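Local coordinates for protein 16S rRNA (guanine(1405)-N(7))-methyltransferase (Klebsiella pneumoniae, PDB 6PI9) that probably methylates the N7 position of guanine 1405 in 16S rRNA with S-adenosyl-L-methionine as donor, conferring resistance to various aminoglycosides, at residues A[179-184]-A[208-213]; A[213-218]-A[249-254]. One frame throughout, in Å; residues are numbered along the deposited sequence.

Contact 1: A[179-184]-A[208-213]; sequences AALLMK and RLVVTF. With SAH (S-adenosyl-L-homocysteine), chain B.
Lys184 N points its hydrogen between two acceptors of Thr212, the carbonyl O at 3.0 Å and the side-chain OG1 at 2.9 Å, both at bent angles. The carbonyl is met from above its plane, while OG1 reaches the amide because chi1 of 78° tucks it between the backbone N and the carbonyl carbon of its own residue. That torsion also sets OG1 3.5 Å from Met183 CB and leaves the methyl CG2 against Met183 CG. A water donates to both Leu182 O and Thr212 O, a second link between the strands; Leu182 O also accepts from Thr212 N, so two donors grip it.

Further back the pairing is regular and parallel. Leu182 N gives Val210 O an almost straight bond of 2.7 Å (177°), preceded by Val210 N to Ala180 O and Ala180 N to Arg208 O. On the face of Leu181 and Val210, the two side chains run alongside each other, with Leu181 CD2 3.7 Å from Val210 CB. On the other face, Ala180 CB rests on Leu209 CD2.

The amino N of S-adenosyl-L-homocysteine donates to Met183 O at 2.9 Å, which places the ligand at the C-terminal ends of the parallel strands, as in Rossmann-like methyltransferases. Lys184, extended beyond CG, carries its NZ to a salt bridge with Glu95, and Thr212 OG1 is hydrogen-bonded to Glu252 of the next strand. The pair lies inside the sheet, with strand 117-120 flanking 179-183 and strand 252-259 flanking 208-214; helix 100-111 covers the Leu181 face and helix 196-203 packs on Leu182, Leu209 and Val211.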
loop_
_atom_site.group_PDB
_atom_site.type_symbol
_atom_site.label_atom_id
_atom_site.label_comp_id
_atom_site.label_asym_id
_atom_site.label_seq_id
_atom_site.Cartn_x
_atom_site.Cartn_y
_atom_site.Cartn_z
ATOM N N ALA A 179 18.870 -16.980 -13.600
ATOM C CA ALA A 179 17.717 -16.961 -12.713
ATOM C C ALA A 179 17.006 -15.647 -12.900
ATOM O O ALA A 179 17.649 -14.655 -13.245
ATOM C CB ALA A 179 18.156 -17.125 -11.243
ATOM N N ALA A 180 15.669 -15.622 -12.662
ATOM C CA ALA A 180 14.931 -14.375 -12.623
ATOM C C ALA A 180 14.125 -14.299 -11.340
ATOM O O ALA A 180 13.621 -15.316 -10.850
ATOM C CB ALA A 180 13.950 -14.198 -13.783
ATOM N N LEU A 181 14.075 -13.090 -10.790
ATOM C CA LEU A 181 13.395 -12.810 -9.538
ATOM C C LEU A 181 12.135 -12.069 -9.910
ATOM O O LEU A 181 12.194 -11.131 -10.708
ATOM C CB LEU A 181 14.259 -11.942 -8.618
ATOM C CG LEU A 181 15.723 -12.382 -8.474
ATOM C CD1 LEU A 181 16.481 -11.433 -7.537
ATOM C CD2 LEU A 181 15.817 -13.835 -7.905
ATOM N N LEU A 182 10.990 -12.547 -9.396
ATOM C CA LEU A 182 9.685 -11.903 -9.557
ATOM C C LEU A 182 9.149 -11.732 -8.151
ATOM O O LEU A 182 8.287 -12.522 -7.692
ATOM C CB LEU A 182 8.741 -12.762 -10.404
ATOM C CG LEU A 182 9.211 -12.879 -11.876
ATOM C CD1 LEU A 182 10.206 -14.042 -11.981
ATOM C CD2 LEU A 182 7.996 -13.192 -12.785
ATOM N N MET A 183 9.674 -10.733 -7.433
ATOM C CA MET A 183 9.433 -10.641 -5.997
ATOM C C MET A 183 8.348 -9.588 -5.750
ATOM O O MET A 183 8.491 -8.432 -6.196
ATOM C CB MET A 183 10.759 -10.316 -5.297
ATOM C CG MET A 183 11.753 -11.487 -5.413
ATOM S SD MET A 183 13.460 -10.943 -5.026
ATOM C CE MET A 183 13.247 -10.276 -3.372
ATOM N N LYS A 184 7.271 -9.995 -5.052
ATOM C CA LYS A 184 6.147 -9.114 -4.714
ATOM C C LYS A 184 5.623 -8.407 -5.947
ATOM O O LYS A 184 5.313 -7.195 -5.941
ATOM C CB LYS A 184 6.587 -8.112 -3.648
ATOM C CG LYS A 184 6.901 -8.857 -2.333
ATOM C CD LYS A 184 7.554 -7.824 -1.317
ATOM C CE LYS A 184 7.863 -8.513 0.051
ATOM N NZ LYS A 184 8.699 -7.528 0.881
ATOM N N ARG A 208 15.567 -20.851 -13.797
ATOM C CA ARG A 208 15.166 -20.858 -12.392
ATOM C C ARG A 208 14.514 -19.525 -12.114
ATOM O O ARG A 208 15.008 -18.502 -12.582
ATOM C CB ARG A 208 16.354 -21.070 -11.446
ATOM C CG ARG A 208 16.801 -22.543 -11.396
ATOM C CD ARG A 208 18.224 -22.722 -10.932
ATOM N NE ARG A 208 18.483 -24.012 -10.255
ATOM C CZ ARG A 208 18.292 -25.220 -10.790
ATOM N NH1 ARG A 208 17.771 -25.348 -12.017
ATOM N NH2 ARG A 208 18.600 -26.315 -10.087
ATOM N N LEU A 209 13.410 -19.535 -11.358
ATOM C CA LEU A 209 12.663 -18.333 -11.023
ATOM C C LEU A 209 12.473 -18.309 -9.516
ATOM O O LEU A 209 12.260 -19.358 -8.901
ATOM C CB LEU A 209 11.273 -18.294 -11.681
ATOM C CG LEU A 209 11.260 -18.585 -13.178
ATOM C CD1 LEU A 209 9.824 -18.523 -13.633
ATOM C CD2 LEU A 209 12.106 -17.570 -13.994
ATOM N N VAL A 210 12.549 -17.122 -8.927
ATOM C CA VAL A 210 12.184 -16.911 -7.521
ATOM C C VAL A 210 10.965 -16.034 -7.535
ATOM O O VAL A 210 11.039 -14.893 -7.999
ATOM C CB VAL A 210 13.319 -16.241 -6.728
ATOM C CG1 VAL A 210 12.875 -16.000 -5.261
ATOM C CG2 VAL A 210 14.570 -17.117 -6.801
ATOM N N VAL A 211 9.833 -16.545 -7.050
ATOM C CA VAL A 211 8.557 -15.817 -7.135
ATOM C C VAL A 211 8.066 -15.618 -5.719
ATOM O O VAL A 211 8.034 -16.583 -4.947
ATOM C CB VAL A 211 7.507 -16.612 -7.942
ATOM C CG1 VAL A 211 6.116 -15.891 -7.932
ATOM C CG2 VAL A 211 8.022 -16.933 -9.384
ATOM N N THR A 212 7.771 -14.378 -5.326
ATOM C CA THR A 212 7.371 -14.179 -3.942
ATOM C C THR A 212 6.099 -13.355 -3.821
ATOM O O THR A 212 5.731 -12.568 -4.699
ATOM C CB THR A 212 8.441 -13.503 -3.092
ATOM O OG1 THR A 212 8.432 -12.101 -3.386
ATOM C CG2 THR A 212 9.800 -14.122 -3.378
ATOM N N PHE A 213 5.460 -13.497 -2.647
ATOM C CA PHE A 213 4.210 -12.773 -2.396
ATOM C C PHE A 213 4.257 -12.181 -0.995
ATOM O O PHE A 213 4.813 -12.790 -0.089
ATOM C CB PHE A 213 2.985 -13.729 -2.450
ATOM C CG PHE A 213 2.812 -14.386 -3.788
ATOM C CD1 PHE A 213 2.009 -13.785 -4.758
ATOM C CD2 PHE A 213 3.459 -15.602 -4.083
ATOM C CE1 PHE A 213 1.848 -14.400 -6.028
ATOM C CE2 PHE A 213 3.320 -16.223 -5.352
ATOM C CZ PHE A 213 2.497 -15.616 -6.335
HETATM N N SAH B . 10.744 -6.703 -6.449
HETATM C CA SAH B . 11.065 -5.568 -5.555
HETATM C CB SAH B . 9.978 -4.510 -5.616
HETATM C CG SAH B . 8.515 -4.977 -5.362
HETATM S SD SAH B . 7.379 -3.523 -5.188
HETATM C C SAH B . 11.239 -6.048 -4.101
HETATM O O SAH B . 10.658 -7.107 -3.782
HETATM O OXT SAH B . 11.887 -5.392 -3.261
HETATM C "C5'" SAH B . 6.582 -3.609 -6.850
HETATM C "C4'" SAH B . 7.438 -2.967 -7.981
HETATM O "O4'" SAH B . 6.845 -3.264 -9.264
HETATM C "C3'" SAH B . 7.669 -1.429 -7.937
HETATM O "O3'" SAH B . 9.080 -1.130 -7.942
HETATM C "C2'" SAH B . 7.026 -0.892 -9.214
HETATM O "O2'" SAH B . 7.821 0.172 -9.743
HETATM C "C1'" SAH B . 7.120 -2.134 -10.112
HETATM N N9 SAH B . 6.100 -2.209 -11.140
HETATM C C8 SAH B . 4.742 -2.118 -10.969
HETATM N N7 SAH B . 4.152 -2.369 -12.176
HETATM C C5 SAH B . 5.146 -2.552 -13.102
HETATM C C6 SAH B . 5.156 -2.779 -14.459
HETATM N N6 SAH B . 4.057 -2.801 -15.184
HETATM N N1 SAH B . 6.376 -3.008 -15.075
HETATM C C2 SAH B . 7.541 -2.914 -14.392
HETATM N N3 SAH B . 7.561 -2.672 -13.044
HETATM C C4 SAH B . 6.351 -2.499 -12.443
HETATM O O HOH W 1 5.625 -12.153 -7.462
#

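Contact 2: A[213-218]-A[249-254]; sequences FPTRTL and VSDELV
Asp251 OD2 draws in two threonines: Thr217 OG1 donates to it at 2.7 Å, arriving nearly in line with the carboxylate C-O bond, and Thr215 OG1 stands 3.1 Å away. With chi1 near +60° in both (80° in Thr215, 58° in Thr217), each hydroxyl is swung toward the aspartate. The same residue is held through its main chain, since Thr215 N gives Asp251 O a nearly straight bond (176°), although the donor comes from well above the carbonyl plane.

Beyond this clasp the segments settle into antiparallel pairing. Phe213 and Leu253 form a hydrogen-bonded pair, N to O in both directions at 2.8 Å, and Pro214 faces Glu252 as the following non-hydrogen-bonded pair. The side chains of Phe213 and Leu253 run side by side, their CD2 atoms 4.1 Å apart, while the Thr215 side chain crosses that of Leu253 at about a right angle, its CG2 4.0 Å from Leu253 CB. Helix 225-236 lies over this apolar side, with Phe233 meeting the Phe213 ring edge-to-face.

Glu252, on the Pro214 face, forms a salt bridge through OE1 with Arg96, a residue that binds S-adenosyl-L-homocysteine, while OE2 is hydrogen-bonded to Thr212. Asp251 belongs to the turn of the antiparallel hairpin 241-248/252-259, added beside strand 208-214. Its carbonyl takes Thr215 N and its carboxylate the Thr217 hydroxyl, so this turn fixes the chain beyond the paired strands at two points.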
loop_
_atom_site.group_PDB
_atom_site.type_symbol
_atom_site.label_atom_id
_atom_site.label_comp_id
_atom_site.label_asym_id
_atom_site.label_seq_id
_atom_site.Cartn_x
_atom_site.Cartn_y
_atom_site.Cartn_z
ATOM N N PHE A 213 5.460 -13.497 -2.647
ATOM C CA PHE A 213 4.210 -12.773 -2.396
ATOM C C PHE A 213 4.257 -12.181 -0.995
ATOM O O PHE A 213 4.813 -12.790 -0.089
ATOM C CB PHE A 213 2.985 -13.729 -2.450
ATOM C CG PHE A 213 2.812 -14.386 -3.788
ATOM C CD1 PHE A 213 2.009 -13.785 -4.758
ATOM C CD2 PHE A 213 3.459 -15.602 -4.083
ATOM C CE1 PHE A 213 1.848 -14.400 -6.028
ATOM C CE2 PHE A 213 3.320 -16.223 -5.352
ATOM C CZ PHE A 213 2.497 -15.616 -6.335
ATOM N N PRO A 214 3.666 -11.020 -0.792
ATOM C CA PRO A 214 3.591 -10.493 0.573
ATOM C C PRO A 214 2.532 -11.250 1.361
ATOM O O PRO A 214 1.462 -11.580 0.846
ATOM C CB PRO A 214 3.201 -9.026 0.371
ATOM C CG PRO A 214 2.407 -9.049 -0.979
ATOM C CD PRO A 214 2.989 -10.184 -1.805
ATOM N N THR A 215 2.846 -11.575 2.589
ATOM C CA THR A 215 1.841 -12.116 3.495
ATOM C C THR A 215 1.494 -10.943 4.397
ATOM O O THR A 215 2.252 -10.600 5.309
ATOM C CB THR A 215 2.350 -13.318 4.284
ATOM O OG1 THR A 215 3.152 -12.846 5.376
ATOM C CG2 THR A 215 3.176 -14.264 3.398
ATOM N N ARG A 216 0.364 -10.304 4.124
ATOM C CA ARG A 216 0.070 -9.049 4.797
ATOM C C ARG A 216 -0.414 -9.254 6.233
ATOM O O ARG A 216 -1.325 -8.554 6.688
ATOM C CB ARG A 216 -0.940 -8.262 3.963
ATOM C CG ARG A 216 -0.264 -7.215 3.084
ATOM C CD ARG A 216 -1.202 -6.630 2.057
ATOM N NE ARG A 216 -0.610 -6.601 0.722
ATOM C CZ ARG A 216 -0.829 -7.515 -0.217
ATOM N NH1 ARG A 216 -1.617 -8.551 0.037
ATOM N NH2 ARG A 216 -0.258 -7.391 -1.408
ATOM N N THR A 217 0.208 -10.192 6.959
ATOM C CA THR A 217 -0.097 -10.448 8.362
ATOM C C THR A 217 0.763 -9.563 9.253
ATOM O O THR A 217 1.908 -9.239 8.927
ATOM C CB THR A 217 0.130 -11.916 8.740
ATOM O OG1 THR A 217 1.493 -12.293 8.461
ATOM C CG2 THR A 217 -0.848 -12.838 7.974
ATOM N N LEU A 218 0.204 -9.176 10.388
ATOM C CA LEU A 218 0.841 -8.192 11.235
ATOM C C LEU A 218 0.634 -8.542 12.702
ATOM O O LEU A 218 0.507 -7.644 13.546
ATOM C CB LEU A 218 0.297 -6.796 10.919
ATOM C CG LEU A 218 0.571 -6.318 9.486
ATOM C CD1 LEU A 218 -0.210 -5.086 9.125
ATOM C CD2 LEU A 218 2.063 -6.093 9.262
ATOM N N VAL A 249 9.611 -16.175 4.743
ATOM C CA VAL A 249 10.700 -15.417 5.397
ATOM C C VAL A 249 10.211 -13.985 5.589
ATOM O O VAL A 249 10.037 -13.263 4.601
ATOM C CB VAL A 249 11.981 -15.389 4.541
ATOM C CG1 VAL A 249 13.156 -14.824 5.348
ATOM C CG2 VAL A 249 12.290 -16.745 3.901
ATOM N N SER A 250 9.972 -13.572 6.828
ATOM C CA SER A 250 9.737 -12.155 7.145
ATOM C C SER A 250 8.553 -11.560 6.355
ATOM O O SER A 250 8.647 -10.502 5.713
ATOM C CB SER A 250 11.026 -11.355 6.926
ATOM O OG SER A 250 10.807 -9.963 7.061
ATOM N N ASP A 251 7.417 -12.255 6.435
ATOM C CA ASP A 251 6.150 -11.899 5.779
ATOM C C ASP A 251 6.283 -11.875 4.263
ATOM O O ASP A 251 5.605 -11.083 3.595
ATOM C CB ASP A 251 5.578 -10.565 6.284
ATOM C CG ASP A 251 4.969 -10.671 7.722
ATOM O OD1 ASP A 251 5.383 -9.846 8.562
ATOM O OD2 ASP A 251 4.074 -11.542 7.998
ATOM N N GLU A 252 7.172 -12.718 3.717
ATOM C CA GLU A 252 7.273 -12.922 2.274
ATOM C C GLU A 252 7.152 -14.418 2.016
ATOM O O GLU A 252 7.968 -15.185 2.519
ATOM C CB GLU A 252 8.624 -12.368 1.744
ATOM C CG GLU A 252 8.750 -12.441 0.221
ATOM C CD GLU A 252 9.921 -11.619 -0.289
ATOM O OE1 GLU A 252 10.849 -11.370 0.492
ATOM O OE2 GLU A 252 9.902 -11.186 -1.452
ATOM N N LEU A 253 6.140 -14.824 1.243
ATOM C CA LEU A 253 6.020 -16.215 0.797
ATOM C C LEU A 253 6.877 -16.405 -0.447
ATOM O O LEU A 253 6.644 -15.727 -1.457
ATOM C CB LEU A 253 4.563 -16.534 0.464
ATOM C CG LEU A 253 4.255 -17.857 -0.295
ATOM C CD1 LEU A 253 4.632 -19.096 0.520
ATOM C CD2 LEU A 253 2.758 -17.816 -0.662
ATOM N N VAL A 254 7.832 -17.341 -0.391
ATOM C CA VAL A 254 8.866 -17.482 -1.426
ATOM C C VAL A 254 8.711 -18.851 -2.087
ATOM O O VAL A 254 8.616 -19.851 -1.400
ATOM C CB VAL A 254 10.291 -17.368 -0.837
ATOM C CG1 VAL A 254 11.366 -17.480 -1.994
ATOM C CG2 VAL A 254 10.467 -16.073 -0.029
#

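From the N terminus, contact 1 comes first: strand 179-183 leads through helices 186-192 and 196-203 to strand 208-214, a parallel beta-alpha-beta connection that closes at 208-213. Contact 2 opens on the same strand, sharing Phe213, and closes after helix 225-236 and the hairpin partner 241-248, when 252-259 returns antiparallel. The loops therefore follow in series, neither nested nor crossed. Strand 208-214 is common to both contacts, parallel to one neighbour and antiparallel to the other. At the cofactor end, Lys184 CE of contact 1 packs 3.7 Å from Glu252 OE2 of contact 2; farther back, Val210 packs on Val254, tying the parallel strands to the antiparallel edge region of the sheet.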